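Local atomic coordinates of RNA pseudouridylate synthase domain-containing protein 1 (Homo sapiens, PDB entry 5VBB), a protein that probably isomerises uridine to pseudouridine in RNA and belongs to the RluA family of pseudouridine synthases. Residues 107-110 with 111-114; 129-132 with 133-137. One frame throughout, in Å; residues are numbered along the deposited sequence. Where two conformers were deposited one is given.

Contact 1 of 2, residues 107-110 with 111-114; sequences IQES and RVTI
Val112 and Glu109 meet across the bend that leads into strand 111-114, and the touching is done by one methyl. The apolar part of the contact centres on Val112 CG2, which lies 3.8 Å from Glu109 CB and also touches one carboxylate oxygen, with Glu109 OE1 4.0 Å from Val112 CG2. The two side chains approach at a slant, and the bend in Glu109 at chi2 (92°) leaves its CB and OE1 as the atoms nearest the methyl. Ile107 CG2 comes to 4.3 Å from Val112 CG2, a looser methyl-to-methyl approach; Ile107 itself is buried and also packs on Val150.

The bend illustrates how a connection within an antiparallel sheet hands the chain over to its next strand: backbone hydrogen bonds pair Ser110 with Val150 and Val112 with Leu148, on the neighbouring strand 146-156.

The polar partners of Arg111 and Ser110 lie outside the bend. With CG opposite the backbone N (chi1 -177°), the extended chain of Arg111 carries the guanidinium group away from residues 107-110, and Arg111 NH2 forms a salt bridge with Asp147. Ser110 O accepts a hydrogen bond from Gln245 NE2, and Ile107 O is hydrogen-bonded to His153 NE2 on strand 146-156.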
loop_
_atom_site.group_PDB
_atom_site.type_symbol
_atom_site.label_atom_id
_atom_site.label_comp_id
_atom_site.label_asym_id
_atom_site.label_seq_id
_atom_site.Cartn_x
_atom_site.Cartn_y
_atom_site.Cartn_z
ATOM N N ILE A 107 5.014 3.630 -17.837
ATOM C CA ILE A 107 3.660 3.230 -18.247
ATOM C C ILE A 107 3.141 4.342 -19.139
ATOM O O ILE A 107 3.051 5.474 -18.669
ATOM C CB ILE A 107 2.792 3.000 -16.994
ATOM C CG1 ILE A 107 3.389 1.833 -16.178
ATOM C CG2 ILE A 107 1.333 2.720 -17.363
ATOM C CD1 ILE A 107 2.709 1.471 -14.851
ATOM N N GLN A 108 2.840 4.056 -20.425
ATOM C CA GLN A 108 2.442 5.110 -21.366
ATOM C C GLN A 108 0.973 5.521 -21.226
ATOM O O GLN A 108 0.671 6.676 -21.480
ATOM C CB GLN A 108 2.743 4.690 -22.809
ATOM C CG GLN A 108 4.210 4.303 -23.041
ATOM C CD GLN A 108 5.202 5.410 -22.719
ATOM O OE1 GLN A 108 4.923 6.607 -22.889
ATOM N NE2 GLN A 108 6.404 5.034 -22.287
ATOM N N GLU A 109 0.089 4.638 -20.759
ATOM C CA GLU A 109 -1.333 4.987 -20.514
ATOM C C GLU A 109 -1.394 5.889 -19.274
ATOM O O GLU A 109 -0.692 5.602 -18.314
ATOM C CB GLU A 109 -2.167 3.731 -20.224
ATOM C CG GLU A 109 -2.208 2.704 -21.338
ATOM C CD GLU A 109 -1.183 1.586 -21.341
ATOM O OE1 GLU A 109 -0.427 1.455 -20.351
ATOM O OE2 GLU A 109 -1.112 0.856 -22.358
ATOM N N SER A 110 -2.241 6.924 -19.254
ATOM C CA SER A 110 -2.338 7.798 -18.078
ATOM C C SER A 110 -3.060 7.111 -16.917
ATOM O O SER A 110 -2.766 7.390 -15.761
ATOM C CB SER A 110 -3.022 9.117 -18.423
ATOM O OG SER A 110 -4.435 9.014 -18.449
ATOM N N ARG A 111 -4.017 6.226 -17.231
ATOM C CA ARG A 111 -4.795 5.506 -16.219
ATOM C C ARG A 111 -5.067 4.108 -16.711
ATOM O O ARG A 111 -5.341 3.912 -17.906
ATOM C CB ARG A 111 -6.123 6.229 -15.935
ATOM C CG ARG A 111 -6.980 5.592 -14.833
ATOM C CD ARG A 111 -8.194 6.440 -14.582
ATOM N NE ARG A 111 -8.854 6.140 -13.315
ATOM C CZ ARG A 111 -9.943 6.768 -12.881
ATOM N NH1 ARG A 111 -10.485 7.741 -13.597
ATOM N NH2 ARG A 111 -10.484 6.444 -11.713
ATOM N N VAL A 112 -4.944 3.132 -15.818
ATOM C CA VAL A 112 -5.157 1.721 -16.151
ATOM C C VAL A 112 -6.090 1.111 -15.128
ATOM O O VAL A 112 -5.849 1.235 -13.924
ATOM C CB VAL A 112 -3.811 0.944 -16.179
ATOM C CG1 VAL A 112 -4.014 -0.540 -16.463
ATOM C CG2 VAL A 112 -2.842 1.555 -17.175
ATOM N N THR A 113 -7.100 0.391 -15.604
ATOM C CA THR A 113 -8.003 -0.395 -14.759
ATOM C C THR A 113 -7.427 -1.794 -14.825
ATOM O O THR A 113 -7.245 -2.308 -15.920
ATOM C CB THR A 113 -9.426 -0.371 -15.320
ATOM O OG1 THR A 113 -9.885 0.964 -15.303
ATOM C CG2 THR A 113 -10.370 -1.196 -14.510
ATOM N N ILE A 114 -7.090 -2.397 -13.695
ATOM C CA ILE A 114 -6.509 -3.750 -13.670
ATOM C C ILE A 114 -7.549 -4.605 -13.015
ATOM O O ILE A 114 -7.833 -4.441 -11.820
ATOM C CB ILE A 114 -5.185 -3.849 -12.907
ATOM C CG1 ILE A 114 -4.239 -2.674 -13.276
ATOM C CG2 ILE A 114 -4.564 -5.214 -13.222
ATOM C CD1 ILE A 114 -3.102 -2.496 -12.391
#

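Contact 2 of 2, residues 129-132 with 133-137; sequences TMCI and EGSQG
The carbonyl group of Ile132 is the flat group to which Ser135 returns. Ser135 OG donates to Ile132 O from within the carbonyl plane, at 2.7 Å, while the backbone donor comes in tilted 29° from that plane, with Ser135 N 3.1 Å from Ile132 O. A methyl sits above one face of this peptide: Ile132 CG2 is 3.2 Å from Glu133 N. The same Ile132 CG2 lies 3.4 Å from Glu133 O, which belongs to the following peptide.

One acceptor is therefore gripped twice by a single residue, through backbone and side chain. The backbone bond is fairly straight, with an N-H...O angle of 158°. A chi1 of 68° places the serine hydroxyl between its own N and carbonyl carbon, turned back toward the strand, where Ser135 OG also rests 3.4 Å from Cys131 CB. Because Ser135 was modelled in two conformers, the contacts of its hydroxyl apply to one of them and are less certain than the backbone bond.

Glu133 directs its extended side chain away from residues 129-132, and its OE2 accepts a hydrogen bond from Ala117 N. The side chain of Ile132 packs on helix 175-182, touching Val178 and Ala182.

The loop begins as a type II beta turn from Ile132 to Ser135, with Gly134 supplying the positive phi characteristic of the third position; it leads from Cys131 toward Cys138, its disulfide partner.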
loop_
_atom_site.group_PDB
_atom_site.type_symbol
_atom_site.label_atom_id
_atom_site.label_comp_id
_atom_site.label_asym_id
_atom_site.label_seq_id
_atom_site.Cartn_x
_atom_site.Cartn_y
_atom_site.Cartn_z
ATOM N N THR A 129 3.008 -16.283 -3.145
ATOM C CA THR A 129 1.730 -16.688 -2.572
ATOM C C THR A 129 0.564 -16.602 -3.559
ATOM O O THR A 129 -0.168 -17.578 -3.735
ATOM C CB THR A 129 1.414 -15.816 -1.320
ATOM O OG1 THR A 129 2.563 -15.773 -0.460
ATOM C CG2 THR A 129 0.229 -16.349 -0.518
ATOM N N MET A 130 0.446 -15.473 -4.247
ATOM C CA MET A 130 -0.684 -15.168 -5.105
ATOM C C MET A 130 -0.336 -15.181 -6.592
ATOM O O MET A 130 0.826 -15.043 -6.967
ATOM C CB MET A 130 -1.217 -13.780 -4.700
ATOM C CG MET A 130 -1.474 -13.619 -3.190
ATOM S SD MET A 130 -2.654 -14.752 -2.416
ATOM C CE MET A 130 -4.189 -14.152 -3.113
ATOM N N CYS A 131 -1.348 -15.327 -7.449
ATOM C CA CYS A 131 -1.170 -15.352 -8.902
ATOM C C CYS A 131 -2.379 -14.808 -9.628
ATOM O O CYS A 131 -3.464 -14.769 -9.085
ATOM C CB CYS A 131 -0.892 -16.777 -9.368
ATOM S SG CYS A 131 -2.160 -17.962 -8.867
ATOM N N ILE A 132 -2.188 -14.505 -10.906
ATOM C CA ILE A 132 -3.242 -14.033 -11.805
ATOM C C ILE A 132 -3.966 -15.234 -12.359
ATOM O O ILE A 132 -3.310 -16.228 -12.691
ATOM C CB ILE A 132 -2.595 -13.214 -12.968
ATOM C CG1 ILE A 132 -1.909 -11.968 -12.417
ATOM C CG2 ILE A 132 -3.599 -12.838 -14.020
ATOM C CD1 ILE A 132 -2.895 -10.837 -11.948
ATOM N N GLU A 133 -5.295 -15.113 -12.572
ATOM C CA GLU A 133 -6.136 -16.170 -13.172
ATOM C C GLU A 133 -5.543 -16.557 -14.513
ATOM O O GLU A 133 -4.993 -15.696 -15.195
ATOM C CB GLU A 133 -7.574 -15.656 -13.396
ATOM C CG GLU A 133 -7.667 -14.742 -14.618
ATOM C CD GLU A 133 -8.957 -14.007 -14.860
ATOM O OE1 GLU A 133 -9.877 -14.614 -15.448
ATOM O OE2 GLU A 133 -8.976 -12.778 -14.631
ATOM N N GLY A 134 -5.583 -17.831 -14.867
ATOM C CA GLY A 134 -4.989 -18.270 -16.127
ATOM C C GLY A 134 -3.534 -18.718 -16.022
ATOM O O GLY A 134 -3.099 -19.545 -16.833
ATOM N N SER A 135 -2.757 -18.183 -15.058
ATOM C CA SER A 135 -1.367 -18.610 -14.879
ATOM C C SER A 135 -1.346 -20.058 -14.362
ATOM O O SER A 135 -2.342 -20.531 -13.810
ATOM C CB SER A 135 -0.618 -17.678 -13.934
ATOM O OG SER A 135 -1.103 -17.778 -12.608
ATOM N N GLN A 136 -0.237 -20.771 -14.598
ATOM C CA GLN A 136 -0.104 -22.200 -14.224
ATOM C C GLN A 136 -0.364 -22.440 -12.723
ATOM O O GLN A 136 0.188 -21.735 -11.883
ATOM C CB GLN A 136 1.286 -22.786 -14.616
ATOM N N GLY A 137 -1.290 -23.349 -12.433
ATOM C CA GLY A 137 -1.654 -23.717 -11.071
ATOM C C GLY A 137 -2.389 -22.656 -10.270
ATOM O O GLY A 137 -2.424 -22.735 -9.037
#

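In the fold
Followed from the N terminus, the chain leaves strand 96-104 and rounds the bend of contact 1, which brings it alongside strand 146-156 in the large antiparallel sheet. It then runs through strand 118-121 before entering strand 130-132, and contact 2 closes the turn at the far end of that strand, ahead of strand 138-142. These last strands lie on either side of 118-121 in a small three-stranded sheet. The two contacts are thus in series, neither nested nor crossing. The centres of contacts 1 and 2 are about 22 Å apart. The nearest atoms of contacts 1 and 2 are about 6 Å apart, without touching. One ties a loop to the large sheet; the other shapes a connection within the small one.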